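PDB 6EIO: antifreeze protein from Uncultured bacterium, which probably binds ice crystals through faces of its beta-solenoid and so restrains their growth, as ice-binding proteins of this family do. Local coordinates for residues 25-39 with 86-100. Numbering follows the deposited sequence.
Sequences QTPITLGSANNFAVI and AKLDITTAYNDAAAR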
ATOM      1  N   GLN A  25     -10.197   6.659 -13.091  1.00  8.26           N
ATOM      2  CA  GLN A  25     -10.407   5.553 -12.177  1.00  7.99           C
ATOM      3  C   GLN A  25     -11.234   6.017 -10.989  1.00  8.25           C
ATOM      4  O   GLN A  25     -11.006   7.104 -10.446  1.00  9.39           O
ATOM      5  CB  GLN A  25      -9.070   5.029 -11.646  1.00  8.63           C
ATOM      6  CG  GLN A  25      -8.272   4.283 -12.687  1.00  9.90           C
ATOM      7  CD  GLN A  25      -9.034   3.117 -13.258  1.00  9.23           C
ATOM      8  OE1 GLN A  25      -9.561   2.292 -12.522  1.00 11.25           O
ATOM      9  NE2 GLN A  25      -9.123   3.057 -14.581  1.00 10.05           N
ATOM     10  N   THR A  26     -12.199   5.190 -10.599  1.00  8.68           N
ATOM     11  CA  THR A  26     -12.923   5.412  -9.364  1.00  8.70           C
ATOM     12  C   THR A  26     -12.055   4.961  -8.188  1.00  7.79           C
ATOM     13  O   THR A  26     -11.138   4.144  -8.341  1.00  7.79           O
ATOM     14  CB  THR A  26     -14.228   4.612  -9.353  1.00 10.26           C
ATOM     15  OG1 THR A  26     -13.914   3.223  -9.453  1.00 11.28           O
ATOM     16  CG2 THR A  26     -15.150   5.028 -10.496  1.00 15.13           C
ATOM     17  N   PRO A  27     -12.336   5.458  -6.988  1.00  7.88           N
ATOM     18  CA  PRO A  27     -11.651   4.921  -5.816  1.00  7.92           C
ATOM     19  C   PRO A  27     -11.923   3.431  -5.689  1.00  7.47           C
ATOM     20  O   PRO A  27     -12.912   2.900  -6.200  1.00  8.33           O
ATOM     21  CB  PRO A  27     -12.267   5.710  -4.650  1.00  9.93           C
ATOM     22  CG  PRO A  27     -12.832   6.946  -5.279  1.00 12.92           C
ATOM     23  CD  PRO A  27     -13.296   6.513  -6.630  1.00 11.23           C
ATOM     24  N   ILE A  28     -11.014   2.750  -5.003  1.00  7.47           N
ATOM     25  CA  ILE A  28     -11.188   1.343  -4.654  1.00  7.09           C
ATOM     26  C   ILE A  28     -11.747   1.284  -3.237  1.00  6.73           C
ATOM     27  O   ILE A  28     -11.064   1.645  -2.272  1.00  8.04           O
ATOM     28  CB  ILE A  28      -9.876   0.566  -4.764  1.00  7.94           C
ATOM     29  CG1 ILE A  28      -9.435   0.565  -6.223  1.00 10.37           C
ATOM     30  CG2 ILE A  28     -10.040  -0.870  -4.237  1.00  8.76           C
ATOM     31  CD1 ILE A  28      -8.051   0.050  -6.427  1.00 15.71           C
ATOM     32  N   THR A  29     -12.987   0.831  -3.095  1.00  6.88           N
ATOM     33  CA  THR A  29     -13.611   0.693  -1.785  0.57  6.59           C
ATOM     34  C   THR A  29     -12.826  -0.310  -0.949  1.00  6.07           C
ATOM     35  O   THR A  29     -12.650  -1.454  -1.384  1.00  6.56           O
ATOM     36  CB  THR A  29     -15.037   0.169  -2.012  0.57  8.26           C
ATOM     37  OG1 THR A  29     -15.808   1.164  -2.682  0.57  9.92           O
ATOM     38  CG2 THR A  29     -15.715  -0.158  -0.701  0.57  9.41           C
ATOM     39  N   LEU A  30     -12.401   0.096   0.245  1.00  6.24           N
ATOM     40  CA  LEU A  30     -11.709  -0.773   1.186  1.00  6.00           C
ATOM     41  C   LEU A  30     -12.627  -1.287   2.281  1.00  5.99           C
ATOM     42  O   LEU A  30     -12.205  -2.119   3.095  1.00  6.62           O
ATOM     43  CB  LEU A  30     -10.524  -0.038   1.825  1.00  6.60           C
ATOM     44  CG  LEU A  30      -9.496   0.498   0.835  1.00  7.25           C
ATOM     45  CD1 LEU A  30      -8.425   1.272   1.598  1.00  8.85           C
ATOM     46  CD2 LEU A  30      -8.866  -0.588  -0.031  1.00  8.20           C
ATOM     47  N   GLY A  31     -13.863  -0.815   2.320  1.00  6.49           N
ATOM     48  CA  GLY A  31     -14.786  -1.318   3.309  1.00  7.39           C
ATOM     49  C   GLY A  31     -14.251  -1.158   4.722  1.00  7.75           C
ATOM     50  O   GLY A  31     -13.738  -0.100   5.123  1.00  8.40           O
ATOM     51  N   SER A  32     -14.390  -2.233   5.495  1.00  8.06           N
ATOM     52  CA  SER A  32     -14.008  -2.208   6.895  0.56  8.71           C
ATOM     53  C   SER A  32     -12.492  -2.173   7.106  1.00  8.34           C
ATOM     54  O   SER A  32     -12.052  -2.102   8.257  1.00  9.72           O
ATOM     55  CB  SER A  32     -14.665  -3.400   7.604  0.56  7.69           C
ATOM     56  OG  SER A  32     -14.253  -4.613   7.021  0.56  6.25           O
ATOM     57  N   ALA A  33     -11.691  -2.180   6.039  1.00  7.54           N
ATOM     58  CA  ALA A  33     -10.263  -1.972   6.178  1.00  7.46           C
ATOM     59  C   ALA A  33      -9.881  -0.507   6.272  1.00  6.58           C
ATOM     60  O   ALA A  33      -8.712  -0.233   6.537  1.00  7.22           O
ATOM     61  CB  ALA A  33      -9.494  -2.639   5.035  1.00  8.47           C
ATOM     62  N   ASN A  34     -10.812   0.445   6.087  0.50  6.32           N
ATOM     63  CA  ASN A  34     -10.361   1.824   5.882  0.50  5.88           C
ATOM     64  C   ASN A  34      -9.644   2.423   7.093  0.50  5.26           C
ATOM     65  O   ASN A  34      -8.796   3.304   6.920  0.50  5.77           O
ATOM     66  CB  ASN A  34     -11.476   2.770   5.411  0.50  8.87           C
ATOM     67  CG  ASN A  34     -10.924   3.882   4.498  0.50 12.39           C
ATOM     68  OD1 ASN A  34     -10.446   3.598   3.401  0.50 22.27           O
ATOM     69  ND2 ASN A  34     -10.958   5.129   4.958  0.50 11.27           N
ATOM     70  N   ASN A  35      -9.998   2.022   8.311  1.00  5.20           N
ATOM     71  CA  ASN A  35      -9.375   2.599   9.496  1.00  5.13           C
ATOM     72  C   ASN A  35      -8.194   1.788  10.013  1.00  5.16           C
ATOM     73  O   ASN A  35      -7.613   2.148  11.050  1.00  5.48           O
ATOM     74  CB  ASN A  35     -10.444   2.877  10.567  1.00  5.89           C
ATOM     75  CG  ASN A  35     -11.391   3.961  10.125  1.00  5.65           C
ATOM     76  OD1 ASN A  35     -10.955   5.047   9.773  1.00  7.77           O
ATOM     77  ND2 ASN A  35     -12.685   3.710  10.198  1.00  6.63           N
ATOM     78  N   PHE A  36      -7.813   0.732   9.296  1.00  5.04           N
ATOM     79  CA  PHE A  36      -6.613  -0.032   9.597  1.00  5.06           C
ATOM     80  C   PHE A  36      -5.403   0.543   8.873  1.00  4.80           C
ATOM     81  O   PHE A  36      -5.450   0.788   7.665  1.00  5.85           O
ATOM     82  CB  PHE A  36      -6.749  -1.487   9.150  1.00  5.52           C
ATOM     83  CG  PHE A  36      -7.635  -2.324  10.042  1.00  5.47           C
ATOM     84  CD1 PHE A  36      -7.082  -2.997  11.119  1.00  5.89           C
ATOM     85  CD2 PHE A  36      -9.001  -2.440   9.790  1.00  6.80           C
ATOM     86  CE1 PHE A  36      -7.883  -3.774  11.941  1.00  6.15           C
ATOM     87  CE2 PHE A  36      -9.793  -3.234  10.600  1.00  6.59           C
ATOM     88  CZ  PHE A  36      -9.230  -3.896  11.683  1.00  6.60           C
ATOM     89  N   ALA A  37      -4.304   0.693   9.622  1.00  4.72           N
ATOM     90  CA  ALA A  37      -3.000   0.931   9.011  1.00  4.82           C
ATOM     91  C   ALA A  37      -2.341  -0.356   8.521  1.00  4.79           C
ATOM     92  O   ALA A  37      -1.584  -0.313   7.538  1.00  5.40           O
ATOM     93  CB  ALA A  37      -2.082   1.642  10.000  1.00  5.94           C
ATOM     94  N   VAL A  38      -2.568  -1.473   9.220  1.00  4.76           N
ATOM     95  CA  VAL A  38      -1.898  -2.736   8.934  1.00  5.18           C
ATOM     96  C   VAL A  38      -2.889  -3.868   9.147  1.00  5.31           C
ATOM     97  O   VAL A  38      -3.565  -3.901  10.183  1.00  5.96           O
ATOM     98  CB  VAL A  38      -0.674  -2.934   9.853  1.00  5.91           C
ATOM     99  CG1 VAL A  38      -0.036  -4.306   9.596  1.00  7.30           C
ATOM    100  CG2 VAL A  38       0.358  -1.825   9.651  1.00  7.01           C
ATOM    101  N   ILE A  39      -2.962  -4.793   8.189  1.00  5.26           N
ATOM    102  CA  ILE A  39      -3.711  -6.039   8.326  1.00  5.71           C
ATOM    103  C   ILE A  39      -2.838  -7.164   7.791  1.00  5.28           C
ATOM    104  O   ILE A  39      -2.186  -6.998   6.757  1.00  5.95           O
ATOM    105  CB  ILE A  39      -5.042  -6.034   7.520  1.00  6.53           C
ATOM    106  CG1 ILE A  39      -5.984  -4.966   8.059  1.00  7.75           C
ATOM    107  CG2 ILE A  39      -5.673  -7.424   7.504  1.00  8.64           C
ATOM    108  CD1 ILE A  39      -7.303  -4.839   7.317  1.00 10.45           C
ATOM    109  N   ALA A  86     -12.867  -7.215   7.728  1.00  5.25           N
ATOM    110  CA  ALA A  86     -11.833  -6.513   6.982  1.00  5.35           C
ATOM    111  C   ALA A  86     -11.107  -7.456   6.029  1.00  5.07           C
ATOM    112  O   ALA A  86     -10.736  -7.042   4.929  1.00  5.51           O
ATOM    113  CB  ALA A  86     -10.864  -5.826   7.938  1.00  5.56           C
ATOM    114  N   LYS A  87     -10.906  -8.719   6.409  1.00  5.39           N
ATOM    115  CA  LYS A  87     -10.292  -9.662   5.460  1.00  5.68           C
ATOM    116  C   LYS A  87     -11.171  -9.865   4.239  1.00  5.66           C
ATOM    117  O   LYS A  87     -10.678  -9.889   3.104  1.00  6.26           O
ATOM    118  CB  LYS A  87      -9.997 -11.019   6.099  1.00  6.00           C
ATOM    119  CG  LYS A  87      -9.035 -10.994   7.276  1.00  6.56           C
ATOM    120  CD  LYS A  87      -7.716 -10.291   7.023  1.00  8.34           C
ATOM    121  CE  LYS A  87      -6.930 -10.838   5.818  1.00  8.97           C
ATOM    122  NZ  LYS A  87      -6.811 -12.339   5.837  1.00 10.21           N
ATOM    123  N   LEU A  88     -12.482 -10.025   4.447  1.00  5.81           N
ATOM    124  CA  LEU A  88     -13.397 -10.152   3.311  1.00  6.03           C
ATOM    125  C   LEU A  88     -13.319  -8.915   2.436  1.00  5.95           C
ATOM    126  O   LEU A  88     -13.337  -8.997   1.202  1.00  6.76           O
ATOM    127  CB  LEU A  88     -14.839 -10.347   3.811  1.00  6.93           C
ATOM    128  CG  LEU A  88     -15.096 -11.630   4.600  1.00  8.02           C
ATOM    129  CD1 LEU A  88     -16.480 -11.588   5.233  1.00 12.44           C
ATOM    130  CD2 LEU A  88     -14.950 -12.857   3.710  1.00 10.78           C
ATOM    131  N   ASP A  89     -13.237  -7.747   3.073  1.00  5.76           N
ATOM    132  CA  ASP A  89     -13.266  -6.492   2.331  1.00  5.78           C
ATOM    133  C   ASP A  89     -11.949  -6.225   1.602  1.00  5.71           C
ATOM    134  O   ASP A  89     -11.973  -5.618   0.516  1.00  5.98           O
ATOM    135  CB  ASP A  89     -13.670  -5.344   3.265  1.00  5.93           C
ATOM    136  CG  ASP A  89     -15.103  -5.481   3.758  1.00  6.78           C
ATOM    137  OD1 ASP A  89     -15.863  -6.337   3.260  1.00  7.72           O
ATOM    138  OD2 ASP A  89     -15.464  -4.692   4.654  1.00  7.55           O
ATOM    139  N   ILE A  90     -10.816  -6.692   2.132  1.00  5.61           N
ATOM    140  CA  ILE A  90      -9.576  -6.557   1.371  1.00  5.88           C
ATOM    141  C   ILE A  90      -9.512  -7.560   0.228  1.00  5.94           C
ATOM    142  O   ILE A  90      -8.915  -7.251  -0.811  1.00  6.76           O
ATOM    143  CB  ILE A  90      -8.279  -6.479   2.208  1.00  6.99           C
ATOM    144  CG1 ILE A  90      -7.899  -7.787   2.857  1.00  9.42           C
ATOM    145  CG2 ILE A  90      -8.371  -5.333   3.203  1.00  7.43           C
ATOM    146  CD1 ILE A  90      -6.509  -7.750   3.488  1.00  9.71           C
ATOM    147  N   THR A  91     -10.138  -8.732   0.357  1.00  6.23           N
ATOM    148  CA  THR A  91     -10.277  -9.607  -0.808  1.00  6.69           C
ATOM    149  C   THR A  91     -11.084  -8.918  -1.897  1.00  6.34           C
ATOM    150  O   THR A  91     -10.686  -8.901  -3.068  1.00  6.46           O
ATOM    151  CB  THR A  91     -10.903 -10.924  -0.380  1.00  7.99           C
ATOM    152  OG1 THR A  91      -9.969 -11.578   0.479  1.00  8.63           O
ATOM    153  CG2 THR A  91     -11.238 -11.805  -1.599  1.00  9.43           C
ATOM    154  N   THR A  92     -12.209  -8.304  -1.519  1.00  6.29           N
ATOM    155  CA  THR A  92     -13.010  -7.568  -2.494  1.00  6.18           C
ATOM    156  C   THR A  92     -12.182  -6.474  -3.169  1.00  5.93           C
ATOM    157  O   THR A  92     -12.204  -6.321  -4.397  1.00  6.38           O
ATOM    158  CB  THR A  92     -14.237  -6.980  -1.784  1.00  6.85           C
ATOM    159  OG1 THR A  92     -15.012  -8.065  -1.284  1.00  7.73           O
ATOM    160  CG2 THR A  92     -15.068  -6.084  -2.705  1.00  9.01           C
ATOM    161  N   ALA A  93     -11.450  -5.693  -2.372  1.00  5.88           N
ATOM    162  CA  ALA A  93     -10.665  -4.591  -2.913  1.00  5.72           C
ATOM    163  C   ALA A  93      -9.549  -5.091  -3.830  1.00  5.88           C
ATOM    164  O   ALA A  93      -9.291  -4.507  -4.886  1.00  6.07           O
ATOM    165  CB  ALA A  93     -10.070  -3.769  -1.773  1.00  5.99           C
ATOM    166  N   TYR A  94      -8.867  -6.163  -3.416  1.00  5.76           N
ATOM    167  CA  TYR A  94      -7.823  -6.759  -4.236  1.00  5.73           C
ATOM    168  C   TYR A  94      -8.378  -7.184  -5.594  1.00  5.84           C
ATOM    169  O   TYR A  94      -7.795  -6.907  -6.644  1.00  6.30           O
ATOM    170  CB  TYR A  94      -7.267  -7.965  -3.481  1.00  5.85           C
ATOM    171  CG  TYR A  94      -6.198  -8.740  -4.220  1.00  5.68           C
ATOM    172  CD1 TYR A  94      -6.537  -9.705  -5.171  1.00  6.33           C
ATOM    173  CD2 TYR A  94      -4.846  -8.528  -3.955  1.00  6.13           C
ATOM    174  CE1 TYR A  94      -5.556 -10.440  -5.823  1.00  6.95           C
ATOM    175  CE2 TYR A  94      -3.867  -9.256  -4.610  1.00  6.46           C
ATOM    176  CZ  TYR A  94      -4.218 -10.210  -5.541  1.00  6.43           C
ATOM    177  OH  TYR A  94      -3.226 -10.908  -6.162  1.00  7.83           O
ATOM    178  N   ASN A  95      -9.511  -7.886  -5.572  1.00  6.02           N
ATOM    179  CA  ASN A  95     -10.093  -8.380  -6.814  1.00  6.59           C
ATOM    180  C   ASN A  95     -10.567  -7.223  -7.690  1.00  6.72           C
ATOM    181  O   ASN A  95     -10.423  -7.274  -8.921  1.00  7.85           O
ATOM    182  CB  ASN A  95     -11.242  -9.342  -6.513  1.00  7.05           C
ATOM    183  CG  ASN A  95     -10.804 -10.669  -5.921  1.00  7.92           C
ATOM    184  OD1 ASN A  95     -11.609 -11.337  -5.226  1.00 10.41           O
ATOM    185  ND2 ASN A  95      -9.598 -11.091  -6.197  1.00  8.65           N
ATOM    186  N   ASP A  96     -11.141  -6.182  -7.082  1.00  6.71           N
ATOM    187  CA  ASP A  96     -11.545  -4.986  -7.818  1.00  7.09           C
ATOM    188  C   ASP A  96     -10.336  -4.375  -8.514  1.00  7.03           C
ATOM    189  O   ASP A  96     -10.322  -4.164  -9.733  1.00  8.54           O
ATOM    190  CB  ASP A  96     -12.189  -4.022  -6.794  1.00  7.29           C
ATOM    191  CG  ASP A  96     -12.565  -2.655  -7.341  1.00  8.35           C
ATOM    192  OD1 ASP A  96     -12.617  -2.475  -8.564  1.00 11.53           O
ATOM    193  OD2 ASP A  96     -12.779  -1.746  -6.509  1.00  9.61           O
ATOM    194  N   ALA A  97      -9.286  -4.126  -7.744  1.00  6.53           N
ATOM    195  CA  ALA A  97      -8.073  -3.533  -8.296  1.00  6.42           C
ATOM    196  C   ALA A  97      -7.520  -4.368  -9.437  1.00  6.64           C
ATOM    197  O   ALA A  97      -7.150  -3.827 -10.481  1.00  7.96           O
ATOM    198  CB  ALA A  97      -7.030  -3.386  -7.187  1.00  6.85           C
ATOM    199  N   ALA A  98      -7.442  -5.690  -9.248  1.00  6.55           N
ATOM    200  CA  ALA A  98      -6.813  -6.561 -10.235  1.00  7.35           C
ATOM    201  C   ALA A  98      -7.634  -6.678 -11.513  1.00  7.96           C
ATOM    202  O   ALA A  98      -7.077  -6.979 -12.576  1.00  9.63           O
ATOM    203  CB  ALA A  98      -6.598  -7.948  -9.634  1.00  8.80           C
ATOM    204  N   ALA A  99      -8.949  -6.491 -11.435  1.00  8.45           N
ATOM    205  CA  ALA A  99      -9.820  -6.686 -12.583  1.00 10.37           C
ATOM    206  C   ALA A  99      -9.959  -5.448 -13.441  1.00  9.91           C
ATOM    207  O   ALA A  99     -10.482  -5.544 -14.556  1.00 12.30           O
ATOM    208  CB  ALA A  99     -11.213  -7.109 -12.118  1.00 13.61           C
ATOM    209  N   ARG A 100      -9.523  -4.289 -12.974  1.00  9.32           N
ATOM    210  CA  ARG A 100      -9.754  -3.081 -13.747  1.00  9.39           C
ATOM    211  C   ARG A 100      -9.023  -3.134 -15.078  1.00  8.33           C
ATOM    212  O   ARG A 100      -7.889  -3.603 -15.160  1.00  7.91           O
ATOM    213  CB  ARG A 100      -9.337  -1.864 -12.958  1.00 11.26           C
ATOM    214  CG  ARG A 100     -10.262  -1.723 -11.804  1.00 14.36           C
ATOM    215  CD  ARG A 100      -9.971  -0.540 -11.003  1.00 14.46           C
ATOM    216  NE  ARG A 100     -10.955  -0.412  -9.935  1.00 11.54           N
ATOM    217  CZ  ARG A 100     -11.307   0.750  -9.408  1.00  9.00           C
ATOM    218  NH1 ARG A 100     -10.757   1.872  -9.855  1.00 10.18           N
ATOM    219  NH2 ARG A 100     -12.169   0.797  -8.397  1.00  8.53           N
TER
HETATM  220  O   HOH W   1     -14.489   0.175  -5.551  1.00 10.05           O
HETATM  221  O   HOH W   2     -13.802  -3.559   0.100  1.00  7.92           O
HETATM  222  O   HOH W   3     -13.356  -2.693  -3.890  1.00  8.75           O
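R100, just past the end of helix 81-99, reaches across to the extended run 25-29 of segment 25-39 and closes one end of this contact. Its chain runs extended from CG to NE and sets the guanidinium among backbone carbonyls: NH1 donates to T26 O (2.8 Å, 162° at the hydrogen) and to OE1 of Q25 (3.0 Å), while NH2 reaches P27 O from above the carbonyl plane. On the helix side the guanidinium also grips D96 side-on, NE to OD1 at 3.0 Å in a salt bridge and NH2 to OD2. I28 lies over one guanidinium face through CG1.

Inward, the packing is apolar and close. I28 turns CG2, anti to its backbone N, to A93 CB, and CD1 to A97 CB (3.7 Å). L30 CD2 also meets A93, and A33 CB presses on I90 CG2 at 3.4 Å, a snug fit. I39 closes this row against A86 and the bent aliphatic chain of K87, whose NZ bonds to R215 O and S59 O. Strands 193-196 and 207-214 floor the row; the helix runs along the flank of the beta-solenoid, as in the ice-binding-like fold, with residues 25-32 alongside it.

The outer side is looser and wet: three waters join T29 to P27 O, D89 O and D96 OD2. Beyond them D89 OD2 takes two bonds from S32, a nearly straight one from N (2.8 Å) on its anti lone pair and one from OG (2.7 Å) from above the carboxylate plane.

A leucine in place of R100 would probably leave D96 without its countercharge and the T26 and P27 carbonyls without these donors. The small A86 and A93, with G31, probably allow the loop backbone to come this close to the helix, while charged groups and waters hold the outer side and the R100 end.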